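Local coordinates for uncharacterized protein (Shewanella loihica PV-4, PDB 2Q3L) that is of unknown function but adopts a SpoIIAA-like fold of the STAS clan, and may associate with membranes and bind a ligand, at residues A[103-106]-A[107-110]; A[29-32]-A[33-36]. One frame throughout, in Å; residues are numbered along the deposited sequence.

Contact 1. Residues A[103-106]-A[107-110]; sequences VANW and FTPG. With NA (sodium ion), chain C.
Phe107 N reaches back along the closing turn of helix 95-107 to Val103 O and Ala104 O through two weak hydrogen bonds, and Thr108, the first residue to abandon helical backbone angles, keeps a weak bond from its N to Asn105 O. On one flank of this helix end two neighbouring aromatic side chains meet: the benzo edge of Trp106 stands over the face of Phe107 in a T-shaped stack, its CE3 lying 3.7 Å from Phe107 CD2, the planes 85° apart. Val103 CG1 joins at the rim of the same phenyl ring, in its plane and 3.9 Å from Phe107 CE2. The other flank is polar. Thr108 OG1 sits between its own backbone N and carbonyl carbon (chi1 55°), which turns the hydroxyl back to the helix, where it donates to Ala104 O at 2.8 Å while its oxygen also binds sodium. Asn105 grips the ion twice, its O and OD1 each 2.5 Å from the metal; with CG trans to the backbone N (chi1 -170°), OD1 is carried round to the ion that the backbone O already binds. Thr108 O and Gly110 O add two more ligands, Gly110 O lying 2.2 Å from the sodium ion, and a water makes the sixth. Phe112 N and Glu111 hold the Asn105 amide from the following strand, fixing its rotation. Five protein oxygens from three residues thus close round the sodium ion at the C-terminal end of the helix, and the cation probably offsets the partial negative charge of carbonyls brought together there.

Contact 2. Residues A[29-32]-A[33-36]; sequences KLTH and EDYE
Thr31 and Asp34 close a capping box at the start of helix 32-45: Asp34 N donates to Thr31 OG1 at 3.2 Å, and Thr31 N returns a bond of the same length to Asp34 OD2, meeting it from above the carboxylate plane. With its methyl CG2 trans to the carbonyl carbon, Thr31 has its hydroxyl turned to Asp34 N. His7 ND1 also bonds Asp34 OD2, so that this oxygen of the buried Asp34 has two partners. With an alanine here the carboxylate is gone, Thr31 N and His7 ND1 would lose a shared partner, and the start of the helix would probably be less firmly fixed. The tightly packed part is the inner side, where Leu30 and Tyr35 are both buried, Leu30 CD1 resting 3.8 Å from Tyr35 CE1, and where Thr31 O lies at the edge of the tyrosine ring, near its plane. This is the corner of a beta-alpha-beta unit, in which strand 19-30 hands over to the helix that leads to strand 54-66. Between the inner side and the solvent stands His32, itself well held: ND1 bonds Asp73 and His69 stacks on the ring. Looser is the solvent side, where the exposed Glu36 runs extended past the imidazole, its CG over one face and 4.0 Å from the centroid of the His32 ring, a CH-pi contact offset toward the rim. Glu33, its chain bent at chi2 (65°), curls back until OE1 comes 3.5 Å from Thr31 CB, while OE2 has Lys29 of the second subunit as a long, weak charge partner.

In the fold
The two contacts treat opposite ends of different helices in the same alpha-beta fold: contact 2 begins helix 32-45 after strand 19-30, contact 1 finishes helix 95-107 before strand 111-115. They do not touch; their centres lie 22 Å apart and their nearest atoms about 12 Å. Contact 1 is a surface site, and its polar half depends on a bound ion, with carbonyl oxygens as the main ligands. Contact 2 is partly buried, its cap is made by protein groups alone, and its apolar side merges with neighbouring strands and a helix. It also reaches the second subunit, whereas the segments of contact 1 meet no other chain of the assembly.

Contact 1. Residues A[103-106]-A[107-110]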
ATOM      1  N   VAL A 103     -15.087  18.498  -7.307  1.00 47.35           N
ATOM      2  CA  VAL A 103     -15.170  18.347  -5.862  1.00 46.63           C
ATOM      3  C   VAL A 103     -13.854  18.813  -5.239  1.00 47.77           C
ATOM      4  O   VAL A 103     -13.852  19.630  -4.299  1.00 47.15           O
ATOM      5  CB  VAL A 103     -15.475  16.904  -5.483  1.00 48.76           C
ATOM      6  CG1 VAL A 103     -15.314  16.683  -3.998  1.00 50.75           C
ATOM      7  CG2 VAL A 103     -16.873  16.538  -5.916  1.00 45.33           C
ATOM      8  N   ALA A 104     -12.710  18.345  -5.746  1.00 48.31           N
ATOM      9  CA  ALA A 104     -11.434  18.834  -5.188  1.00 44.34           C
ATOM     10  C   ALA A 104     -11.310  20.365  -5.266  1.00 46.33           C
ATOM     11  O   ALA A 104     -10.713  21.002  -4.379  1.00 46.81           O
ATOM     12  CB  ALA A 104     -10.294  18.257  -5.932  1.00 46.53           C
ATOM     13  N   ASN A 105     -11.825  20.948  -6.359  1.00 45.93           N
ATOM     14  CA  ASN A 105     -11.702  22.383  -6.579  1.00 45.39           C
ATOM     15  C   ASN A 105     -12.535  23.132  -5.515  1.00 46.90           C
ATOM     16  O   ASN A 105     -12.197  24.230  -5.119  1.00 47.92           O
ATOM     17  CB  ASN A 105     -12.164  22.776  -7.978  1.00 44.85           C
ATOM     18  CG  ASN A 105     -11.817  24.226  -8.339  1.00 46.68           C
ATOM     19  OD1 ASN A 105     -10.756  24.747  -8.019  1.00 42.95           O
ATOM     20  ND2 ASN A 105     -12.722  24.881  -8.961  1.00 37.11           N
ATOM     21  N   TRP A 106     -13.633  22.532  -5.070  1.00 45.42           N
ATOM     22  CA  TRP A 106     -14.424  23.159  -4.062  1.00 46.24           C
ATOM     23  C   TRP A 106     -13.637  23.257  -2.766  1.00 46.58           C
ATOM     24  O   TRP A 106     -13.695  24.268  -2.090  1.00 46.99           O
ATOM     25  CB  TRP A 106     -15.709  22.381  -3.827  1.00 44.21           C
ATOM     26  CG  TRP A 106     -16.615  23.049  -2.885  1.00 44.20           C
ATOM     27  CD1 TRP A 106     -17.521  24.053  -3.170  1.00 44.46           C
ATOM     28  CD2 TRP A 106     -16.734  22.783  -1.480  1.00 35.60           C
ATOM     29  NE1 TRP A 106     -18.214  24.383  -2.021  1.00 47.60           N
ATOM     30  CE2 TRP A 106     -17.738  23.624  -0.977  1.00 39.18           C
ATOM     31  CE3 TRP A 106     -16.072  21.921  -0.594  1.00 46.67           C
ATOM     32  CZ2 TRP A 106     -18.098  23.618   0.350  1.00 43.65           C
ATOM     33  CZ3 TRP A 106     -16.447  21.912   0.723  1.00 41.81           C
ATOM     34  CH2 TRP A 106     -17.448  22.739   1.181  1.00 44.72           C
ATOM     35  N   PHE A 107     -12.891  22.215  -2.443  1.00 44.25           N
ATOM     36  CA  PHE A 107     -12.157  22.173  -1.202  1.00 44.53           C
ATOM     37  C   PHE A 107     -10.902  23.033  -1.111  1.00 48.00           C
ATOM     38  O   PHE A 107     -10.442  23.373  -0.006  1.00 46.34           O
ATOM     39  CB  PHE A 107     -11.741  20.725  -0.911  1.00 46.15           C
ATOM     40  CG  PHE A 107     -12.815  19.893  -0.299  1.00 42.50           C
ATOM     41  CD1 PHE A 107     -12.997  19.885   1.077  1.00 50.32           C
ATOM     42  CD2 PHE A 107     -13.643  19.109  -1.079  1.00 46.87           C
ATOM     43  CE1 PHE A 107     -14.010  19.119   1.658  1.00 50.99           C
ATOM     44  CE2 PHE A 107     -14.641  18.323  -0.500  1.00 47.26           C
ATOM     45  CZ  PHE A 107     -14.819  18.342   0.877  1.00 49.62           C
ATOM     46  N   THR A 108     -10.355  23.399  -2.272  1.00 51.05           N
ATOM     47  CA  THR A 108      -8.993  23.950  -2.340  1.00 47.74           C
ATOM     48  C   THR A 108      -8.897  25.421  -2.705  1.00 48.31           C
ATOM     49  O   THR A 108      -9.788  25.957  -3.426  1.00 47.41           O
ATOM     50  CB  THR A 108      -8.195  23.121  -3.382  1.00 49.35           C
ATOM     51  OG1 THR A 108      -8.906  23.131  -4.610  1.00 45.38           O
ATOM     52  CG2 THR A 108      -8.092  21.672  -2.948  1.00 40.13           C
ATOM     53  N   PRO A 109      -7.849  26.114  -2.182  1.00 46.47           N
ATOM     54  CA  PRO A 109      -7.728  27.531  -2.537  1.00 45.72           C
ATOM     55  C   PRO A 109      -7.282  27.757  -3.958  1.00 47.64           C
ATOM     56  O   PRO A 109      -7.677  28.737  -4.543  1.00 52.83           O
ATOM     57  CB  PRO A 109      -6.681  28.070  -1.540  1.00 42.29           C
ATOM     58  CG  PRO A 109      -5.911  26.917  -1.119  1.00 46.12           C
ATOM     59  CD  PRO A 109      -6.840  25.721  -1.182  1.00 44.88           C
ATOM     60  N   GLY A 110      -6.439  26.878  -4.492  1.00 48.74           N
ATOM     61  CA  GLY A 110      -5.958  26.992  -5.876  1.00 49.60           C
ATOM     62  C   GLY A 110      -7.028  26.524  -6.831  1.00 50.34           C
ATOM     63  O   GLY A 110      -7.938  25.788  -6.453  1.00 51.84           O
TER
HETATM   64 NA    NA C 126      -9.948  25.193  -5.644  1.00 43.66          NA
HETATM   65  O   HOH W   1     -12.462  26.639  -2.812  1.00 46.59           O
HETATM   66  O   HOH W   2     -11.167  27.288  -6.000  1.00 41.23           O

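Contact 2. Residues A[29-32]-A[33-36]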
ATOM      1  N   LYS A  29      -1.860   1.789  -8.085  1.00 49.16           N
ATOM      2  CA  LYS A  29      -2.403   1.925  -6.736  1.00 46.77           C
ATOM      3  C   LYS A  29      -1.284   2.476  -5.854  1.00 46.75           C
ATOM      4  O   LYS A  29      -0.332   1.789  -5.538  1.00 44.55           O
ATOM      5  CB  LYS A  29      -2.901   0.551  -6.264  1.00 49.49           C
ATOM      6  CG  LYS A  29      -3.521   0.527  -4.857  1.00 57.69           C
ATOM      7  CD  LYS A  29      -4.784   1.331  -4.723  1.00 59.94           C
ATOM      8  CE  LYS A  29      -5.624   0.808  -3.555  1.00 60.75           C
ATOM      9  NZ  LYS A  29      -6.693   1.738  -3.159  1.00 65.27           N
ATOM     10  N   LEU A  30      -1.422   3.744  -5.468  1.00 49.48           N
ATOM     11  CA  LEU A  30      -0.392   4.473  -4.737  1.00 47.10           C
ATOM     12  C   LEU A  30      -0.326   4.014  -3.293  1.00 46.42           C
ATOM     13  O   LEU A  30      -1.368   3.729  -2.680  1.00 49.01           O
ATOM     14  CB  LEU A  30      -0.665   5.985  -4.784  1.00 43.73           C
ATOM     15  CG  LEU A  30      -0.866   6.569  -6.189  1.00 41.57           C
ATOM     16  CD1 LEU A  30      -0.956   8.118  -6.073  1.00 46.00           C
ATOM     17  CD2 LEU A  30       0.244   6.228  -7.124  1.00 44.64           C
ATOM     18  N   THR A  31       0.908   3.920  -2.791  1.00 42.36           N
ATOM     19  CA  THR A  31       1.188   3.506  -1.445  1.00 45.52           C
ATOM     20  C   THR A  31       1.847   4.658  -0.707  1.00 46.33           C
ATOM     21  O   THR A  31       2.239   5.659  -1.304  1.00 46.40           O
ATOM     22  CB  THR A  31       2.168   2.335  -1.409  1.00 44.51           C
ATOM     23  OG1 THR A  31       3.378   2.761  -2.018  1.00 45.67           O
ATOM     24  CG2 THR A  31       1.619   1.095  -2.170  1.00 45.25           C
ATOM     25  N   HIS A  32       1.911   4.513   0.604  1.00 44.37           N
ATOM     26  CA  HIS A  32       2.582   5.451   1.452  1.00 47.18           C
ATOM     27  C   HIS A  32       4.089   5.602   1.094  1.00 47.11           C
ATOM     28  O   HIS A  32       4.663   6.700   1.143  1.00 49.39           O
ATOM     29  CB  HIS A  32       2.406   4.967   2.883  1.00 45.52           C
ATOM     30  CG  HIS A  32       3.287   5.662   3.862  1.00 52.34           C
ATOM     31  ND1 HIS A  32       3.142   7.004   4.172  1.00 44.19           N
ATOM     32  CD2 HIS A  32       4.307   5.202   4.626  1.00 47.22           C
ATOM     33  CE1 HIS A  32       4.042   7.336   5.077  1.00 48.67           C
ATOM     34  NE2 HIS A  32       4.746   6.265   5.389  1.00 46.08           N
ATOM     35  N   GLU A  33       4.706   4.495   0.707  1.00 48.71           N
ATOM     36  CA  GLU A  33       6.090   4.470   0.281  1.00 50.13           C
ATOM     37  C   GLU A  33       6.246   5.341  -0.966  1.00 48.73           C
ATOM     38  O   GLU A  33       7.248   6.003  -1.094  1.00 52.46           O
ATOM     39  CB  GLU A  33       6.577   3.053   0.028  1.00 48.16           C
ATOM     40  CG  GLU A  33       6.656   2.170   1.308  1.00 53.22           C
ATOM     41  CD  GLU A  33       5.281   1.857   2.032  1.00 67.40           C
ATOM     42  OE1 GLU A  33       4.212   1.740   1.358  1.00 60.36           O
ATOM     43  OE2 GLU A  33       5.285   1.702   3.292  1.00 73.26           O
ATOM     44  N   ASP A  34       5.240   5.386  -1.838  1.00 48.08           N
ATOM     45  CA  ASP A  34       5.287   6.255  -3.032  1.00 48.87           C
ATOM     46  C   ASP A  34       5.275   7.720  -2.630  1.00 49.00           C
ATOM     47  O   ASP A  34       6.019   8.496  -3.231  1.00 51.36           O
ATOM     48  CB  ASP A  34       4.139   5.957  -4.028  1.00 50.17           C
ATOM     49  CG  ASP A  34       4.192   4.540  -4.585  1.00 51.84           C
ATOM     50  OD1 ASP A  34       5.276   3.913  -4.529  1.00 58.07           O
ATOM     51  OD2 ASP A  34       3.144   4.047  -5.038  1.00 47.29           O
ATOM     52  N   TYR A  35       4.412   8.101  -1.664  1.00 44.07           N
ATOM     53  CA  TYR A  35       4.374   9.477  -1.157  1.00 45.25           C
ATOM     54  C   TYR A  35       5.669   9.831  -0.444  1.00 48.58           C
ATOM     55  O   TYR A  35       6.139  10.956  -0.534  1.00 49.59           O
ATOM     56  CB  TYR A  35       3.131   9.744  -0.285  1.00 48.55           C
ATOM     57  CG  TYR A  35       1.930  10.027  -1.142  1.00 44.85           C
ATOM     58  CD1 TYR A  35       1.161   8.982  -1.679  1.00 40.24           C
ATOM     59  CD2 TYR A  35       1.627  11.324  -1.521  1.00 52.40           C
ATOM     60  CE1 TYR A  35       0.062   9.243  -2.571  1.00 44.81           C
ATOM     61  CE2 TYR A  35       0.527  11.601  -2.378  1.00 49.06           C
ATOM     62  CZ  TYR A  35      -0.239  10.544  -2.896  1.00 45.84           C
ATOM     63  OH  TYR A  35      -1.294  10.812  -3.721  1.00 51.25           O
ATOM     64  N   GLU A  36       6.226   8.886   0.290  1.00 48.84           N
ATOM     65  CA  GLU A  36       7.512   9.085   0.893  1.00 52.40           C
ATOM     66  C   GLU A  36       8.633   9.336  -0.104  1.00 51.36           C
ATOM     67  O   GLU A  36       9.459  10.163   0.162  1.00 51.40           O
ATOM     68  CB  GLU A  36       7.909   7.873   1.753  1.00 54.00           C
ATOM     69  CG  GLU A  36       7.268   7.856   3.073  1.00 57.63           C
ATOM     70  CD  GLU A  36       7.856   6.773   3.949  1.00 68.22           C
ATOM     71  OE1 GLU A  36       8.126   5.668   3.416  1.00 69.92           O
ATOM     72  OE2 GLU A  36       8.042   7.036   5.166  1.00 79.17           O
TER